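Local coordinates for protein DyP (Bjerkandera adusta, PDB 3VXI) that probably acts as a heme-dependent peroxidase of the dye-decolorizing family, using heme b as its cofactor, at residues I173-V178 / H326-S331. Sequence-based numbering, arbitrary orientation.
Sequences ISQPSV and HAMRSS. With HEM (protoporphyrin IX containing Fe), chain B; ASC (ascorbic acid), chain C.
Gln175 and Arg329 grip each other through the amide of the one and the backbone of the other, a side chain standing in for a strand partner. The amide oxygen OE1 of Gln175 accepts from Arg329 N at 2.9 Å (N-H...O 163°), while NE2 returns a more bent bond to Arg329 O; the bend at chi2 (-82°) turns the amide to this edge. Arg329 in turn lays its guanidinium flat over a heme pyrrole, with heme C3D 3.3 Å from the guanidinium plane. In the guanidinium plane Arg329 NH2 reaches Ser174 O at 2.8 Å, and the same nitrogen binds heme propionate O2A, which Ile173 N and Ser174 N also hold. On the distal side of the heme, Arg329 NH1 donates to the water bound to iron (2.9 Å) and forms a salt bridge with Asp171, consistent with the distal Asp-Arg pair of DyP peroxidases. A second water joins Arg329 NE, Gln175 OE1 and Ala327 O. Beyond the polar cluster, Met328 folds SD against Pro176 CG (3.8 Å), and the other flank of the proline ring puts CB against His326 CB. Strand 328-334, an outermost strand of its four-stranded antiparallel sheet, pairs with 353-360, while strand 177-178 runs parallel to 191-192.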
ATOM      1  N   ILE A 173       8.235  -5.151  -3.763  1.00 13.65           N
ATOM      2  CA  ILE A 173       9.334  -5.223  -4.712  1.00 11.84           C
ATOM      3  C   ILE A 173       9.522  -3.874  -5.409  1.00 11.16           C
ATOM      4  O   ILE A 173      10.632  -3.331  -5.438  1.00 11.29           O
ATOM      5  CB  ILE A 173       9.076  -6.324  -5.770  1.00 10.98           C
ATOM      6  CG1 ILE A 173       9.017  -7.704  -5.098  1.00 11.57           C
ATOM      7  CG2 ILE A 173      10.125  -6.269  -6.886  1.00 10.48           C
ATOM      8  CD1 ILE A 173       8.421  -8.802  -5.972  1.00 10.31           C
ATOM      9  N   SER A 174       8.442  -3.352  -5.984  1.00 10.20           N
ATOM     10  CA  SER A 174       8.542  -2.171  -6.840  1.00  9.24           C
ATOM     11  C   SER A 174       8.069  -0.891  -6.155  1.00  9.27           C
ATOM     12  O   SER A 174       6.902  -0.766  -5.768  1.00  9.40           O
ATOM     13  CB  SER A 174       7.771  -2.395  -8.146  1.00  9.04           C
ATOM     14  OG  SER A 174       7.931  -1.280  -9.006  1.00  8.78           O
ATOM     15  N   GLN A 175       8.998   0.050  -6.008  1.00  8.97           N
ATOM     16  CA  GLN A 175       8.732   1.364  -5.418  1.00  9.29           C
ATOM     17  C   GLN A 175       9.392   2.394  -6.310  1.00  9.18           C
ATOM     18  O   GLN A 175      10.416   2.104  -6.916  1.00  9.27           O
ATOM     19  CB  GLN A 175       9.348   1.478  -4.014  1.00  9.61           C
ATOM     20  CG  GLN A 175       9.013   0.353  -3.030  1.00 10.92           C
ATOM     21  CD  GLN A 175       7.672   0.514  -2.338  1.00 11.30           C
ATOM     22  OE1 GLN A 175       6.893   1.423  -2.637  1.00  9.36           O
ATOM     23  NE2 GLN A 175       7.395  -0.374  -1.405  1.00 12.97           N
ATOM     24  N   PRO A 176       8.826   3.607  -6.396  1.00  8.29           N
ATOM     25  CA  PRO A 176       9.571   4.668  -7.079  1.00  9.23           C
ATOM     26  C   PRO A 176      10.828   5.044  -6.295  1.00  9.99           C
ATOM     27  O   PRO A 176      10.908   4.821  -5.085  1.00 10.12           O
ATOM     28  CB  PRO A 176       8.571   5.834  -7.106  1.00  8.62           C
ATOM     29  CG  PRO A 176       7.688   5.602  -5.935  1.00  9.41           C
ATOM     30  CD  PRO A 176       7.548   4.091  -5.838  1.00  9.11           C
ATOM     31  N   SER A 177      11.804   5.609  -6.991  1.00 10.96           N
ATOM     32  CA  SER A 177      12.972   6.181  -6.342  1.00 12.24           C
ATOM     33  C   SER A 177      12.895   7.683  -6.578  1.00 12.09           C
ATOM     34  O   SER A 177      12.661   8.109  -7.708  1.00 12.33           O
ATOM     35  CB  SER A 177      14.235   5.588  -6.949  1.00 13.34           C
ATOM     36  OG  SER A 177      15.397   6.094  -6.318  1.00 17.71           O
ATOM     37  N   VAL A 178      13.029   8.481  -5.522  1.00 12.14           N
ATOM     38  CA  VAL A 178      13.007   9.943  -5.702  1.00 12.40           C
ATOM     39  C   VAL A 178      14.408  10.527  -5.768  1.00 13.11           C
ATOM     40  O   VAL A 178      15.329  10.049  -5.098  1.00 14.21           O
ATOM     41  CB  VAL A 178      12.167  10.701  -4.623  1.00 12.46           C
ATOM     42  CG1 VAL A 178      10.754  10.140  -4.546  1.00 11.84           C
ATOM     43  CG2 VAL A 178      12.832  10.653  -3.261  1.00 13.46           C
ATOM     44  N   HIS A 326       3.107   7.700  -9.502  1.00  7.12           N
ATOM     45  CA  HIS A 326       3.860   6.773  -8.654  1.00  7.13           C
ATOM     46  C   HIS A 326       3.605   7.100  -7.196  1.00  6.72           C
ATOM     47  O   HIS A 326       3.346   8.245  -6.841  1.00  7.41           O
ATOM     48  CB  HIS A 326       5.365   6.843  -8.947  1.00  7.32           C
ATOM     49  CG  HIS A 326       5.726   6.365 -10.320  1.00  7.54           C
ATOM     50  ND1 HIS A 326       5.897   5.031 -10.625  1.00  7.88           N
ATOM     51  CD2 HIS A 326       5.906   7.043 -11.478  1.00  8.14           C
ATOM     52  CE1 HIS A 326       6.179   4.910 -11.911  1.00  9.01           C
ATOM     53  NE2 HIS A 326       6.189   6.116 -12.452  1.00  8.93           N
ATOM     54  N   ALA A 327       3.695   6.087  -6.346  1.00  6.23           N
ATOM     55  CA  ALA A 327       3.490   6.270  -4.916  1.00  6.68           C
ATOM     56  C   ALA A 327       4.312   5.233  -4.163  1.00  6.37           C
ATOM     57  O   ALA A 327       4.649   4.183  -4.714  1.00  7.18           O
ATOM     58  CB  ALA A 327       2.019   6.136  -4.575  1.00  6.79           C
ATOM     59  N   MET A 328       4.660   5.549  -2.915  1.00  6.98           N
ATOM     60  CA  MET A 328       5.378   4.617  -2.042  1.00  7.09           C
ATOM     61  C   MET A 328       4.400   3.756  -1.273  1.00  7.24           C
ATOM     62  O   MET A 328       3.346   4.241  -0.856  1.00  7.62           O
ATOM     63  CB  MET A 328       6.204   5.383  -1.004  1.00  7.36           C
ATOM     64  CG  MET A 328       7.340   6.221  -1.552  1.00  8.08           C
ATOM     65  SD  MET A 328       8.625   5.224  -2.320  1.00  9.46           S
ATOM     66  CE  MET A 328       9.112   4.091  -1.029  1.00 14.18           C
ATOM     67  N   ARG A 329       4.755   2.491  -1.043  1.00  6.58           N
ATOM     68  CA  ARG A 329       3.906   1.619  -0.225  1.00  7.00           C
ATOM     69  C   ARG A 329       4.669   1.058   0.956  1.00  6.58           C
ATOM     70  O   ARG A 329       5.863   0.734   0.851  1.00  8.23           O
ATOM     71  CB  ARG A 329       3.322   0.467  -1.050  1.00  6.45           C
ATOM     72  CG  ARG A 329       2.319   0.911  -2.106  1.00  6.63           C
ATOM     73  CD  ARG A 329       2.030  -0.198  -3.134  1.00  7.74           C
ATOM     74  NE  ARG A 329       3.293  -0.639  -3.732  1.00  6.09           N
ATOM     75  CZ  ARG A 329       3.783  -1.875  -3.691  1.00  6.91           C
ATOM     76  NH1 ARG A 329       3.112  -2.877  -3.141  1.00  7.42           N
ATOM     77  NH2 ARG A 329       4.971  -2.114  -4.222  1.00  7.49           N
ATOM     78  N   SER A 330       3.970   0.945   2.087  1.00  6.61           N
ATOM     79  CA  SER A 330       4.557   0.367   3.293  1.00  7.29           C
ATOM     80  C   SER A 330       3.503  -0.480   4.021  1.00  7.84           C
ATOM     81  O   SER A 330       3.213  -0.282   5.208  1.00  8.82           O
ATOM     82  CB  SER A 330       5.103   1.469   4.198  1.00  7.23           C
ATOM     83  OG  SER A 330       5.990   0.911   5.157  1.00  9.67           O
ATOM     84  N   SER A 331       2.928  -1.421   3.284  1.00  7.76           N
ATOM     85  CA  SER A 331       1.848  -2.260   3.807  1.00  7.39           C
ATOM     86  C   SER A 331       2.397  -3.431   4.604  1.00  7.42           C
ATOM     87  O   SER A 331       3.557  -3.845   4.427  1.00  8.86           O
ATOM     88  CB  SER A 331       0.991  -2.793   2.652  1.00  7.30           C
ATOM     89  OG  SER A 331       0.599  -1.726   1.809  1.00  7.82           O
TER
HETATM   90  CHA HEM B 501       2.208  -4.293  -6.117  1.00  4.31           C
HETATM   91  CHB HEM B 501      -0.539  -7.186  -3.389  1.00  4.80           C
HETATM   92  CHC HEM B 501      -3.704  -3.578  -2.781  1.00  5.33           C
HETATM   93  CHD HEM B 501      -0.998  -0.687  -5.543  1.00  5.46           C
HETATM   94  C1A HEM B 501       1.728  -5.398  -5.469  1.00  3.38           C
HETATM   95  C2A HEM B 501       2.347  -6.705  -5.454  1.00  4.42           C
HETATM   96  C3A HEM B 501       1.587  -7.489  -4.678  1.00  4.40           C
HETATM   97  C4A HEM B 501       0.466  -6.711  -4.202  1.00  4.06           C
HETATM   98  CMA HEM B 501       1.799  -8.981  -4.367  1.00  5.26           C
HETATM   99  CAA HEM B 501       3.625  -7.129  -6.217  1.00  6.56           C
HETATM  100  CBA HEM B 501       4.909  -6.739  -5.488  1.00  8.38           C
HETATM  101  CGA HEM B 501       5.467  -5.420  -5.970  1.00 13.64           C
HETATM  102  O1A HEM B 501       5.489  -5.171  -7.198  1.00 17.30           O
HETATM  103  O2A HEM B 501       5.910  -4.632  -5.128  1.00 18.88           O
HETATM  104  C1B HEM B 501      -1.649  -6.475  -2.979  1.00  4.52           C
HETATM  105  C2B HEM B 501      -2.710  -6.948  -2.113  1.00  4.62           C
HETATM  106  C3B HEM B 501      -3.578  -5.942  -1.941  1.00  4.18           C
HETATM  107  C4B HEM B 501      -3.089  -4.806  -2.684  1.00  3.67           C
HETATM  108  CMB HEM B 501      -2.809  -8.371  -1.520  1.00  6.32           C
HETATM  109  CAB HEM B 501      -4.872  -5.937  -1.102  1.00  5.96           C
HETATM  110  CBB HEM B 501      -5.060  -6.766  -0.058  1.00  5.98           C
HETATM  111  C1C HEM B 501      -3.283  -2.503  -3.543  1.00  4.48           C
HETATM  112  C2C HEM B 501      -4.008  -1.262  -3.738  1.00  5.08           C
HETATM  113  C3C HEM B 501      -3.255  -0.467  -4.519  1.00  5.14           C
HETATM  114  C4C HEM B 501      -2.035  -1.182  -4.801  1.00  4.91           C
HETATM  115  CMC HEM B 501      -5.393  -0.969  -3.121  1.00  5.99           C
HETATM  116  CAC HEM B 501      -3.526   0.953  -5.030  1.00  5.43           C
HETATM  117  CBC HEM B 501      -4.784   1.336  -5.302  1.00  5.62           C
HETATM  118  C1D HEM B 501       0.139  -1.364  -5.870  1.00  4.64           C
HETATM  119  C2D HEM B 501       1.260  -0.754  -6.541  1.00  5.20           C
HETATM  120  C3D HEM B 501       2.245  -1.866  -6.716  1.00  5.26           C
HETATM  121  C4D HEM B 501       1.643  -3.044  -6.140  1.00  4.12           C
HETATM  122  CMD HEM B 501       1.466   0.699  -6.987  1.00  6.51           C
HETATM  123  CAD HEM B 501       3.606  -1.731  -7.394  1.00  5.99           C
HETATM  124  CBD HEM B 501       3.354  -1.826  -8.895  1.00  6.02           C
HETATM  125  CGD HEM B 501       4.614  -1.584  -9.681  1.00  5.89           C
HETATM  126  O1D HEM B 501       4.854  -2.397 -10.618  1.00  6.91           O
HETATM  127  O2D HEM B 501       5.352  -0.604  -9.409  1.00  6.13           O
HETATM  128  NA  HEM B 501       0.579  -5.433  -4.700  1.00  4.83           N
HETATM  129  NB  HEM B 501      -1.910  -5.164  -3.317  1.00  5.21           N
HETATM  130  NC  HEM B 501      -2.085  -2.433  -4.227  1.00  5.46           N
HETATM  131  ND  HEM B 501       0.397  -2.714  -5.616  1.00  4.44           N
HETATM  132 FE   HEM B 501      -0.769  -3.961  -4.493  1.00  5.11          FE
HETATM  133  C1  ASC C 502       7.953   2.695 -14.429  1.00 15.14           C
HETATM  134  C2  ASC C 502       7.201   3.433 -15.349  1.00 15.76           C
HETATM  135  C3  ASC C 502       7.923   3.456 -16.523  1.00 17.03           C
HETATM  136  C4  ASC C 502       9.228   2.719 -16.312  1.00 17.45           C
HETATM  137  C5  ASC C 502      10.390   3.727 -16.340  1.00 18.62           C
HETATM  138  C6  ASC C 502      11.685   3.048 -15.874  1.00 19.62           C
HETATM  139  O1  ASC C 502       7.663   2.451 -13.269  1.00 10.25           O
HETATM  140  O2  ASC C 502       5.985   4.043 -15.145  1.00 16.25           O
HETATM  141  O3  ASC C 502       7.565   4.030 -17.694  1.00 17.05           O
HETATM  142  O4  ASC C 502       9.136   2.237 -14.957  1.00 16.97           O
HETATM  143  O5  ASC C 502      10.094   4.859 -15.492  1.00 18.09           O
HETATM  144  O6  ASC C 502      12.816   3.920 -16.016  1.00 24.82           O
HETATM  145  O   HOH W   1       4.996   1.496  -4.725  1.00  4.42           O
HETATM  146  O   HOH W   2       0.257  -3.325  -2.781  1.00  5.18           O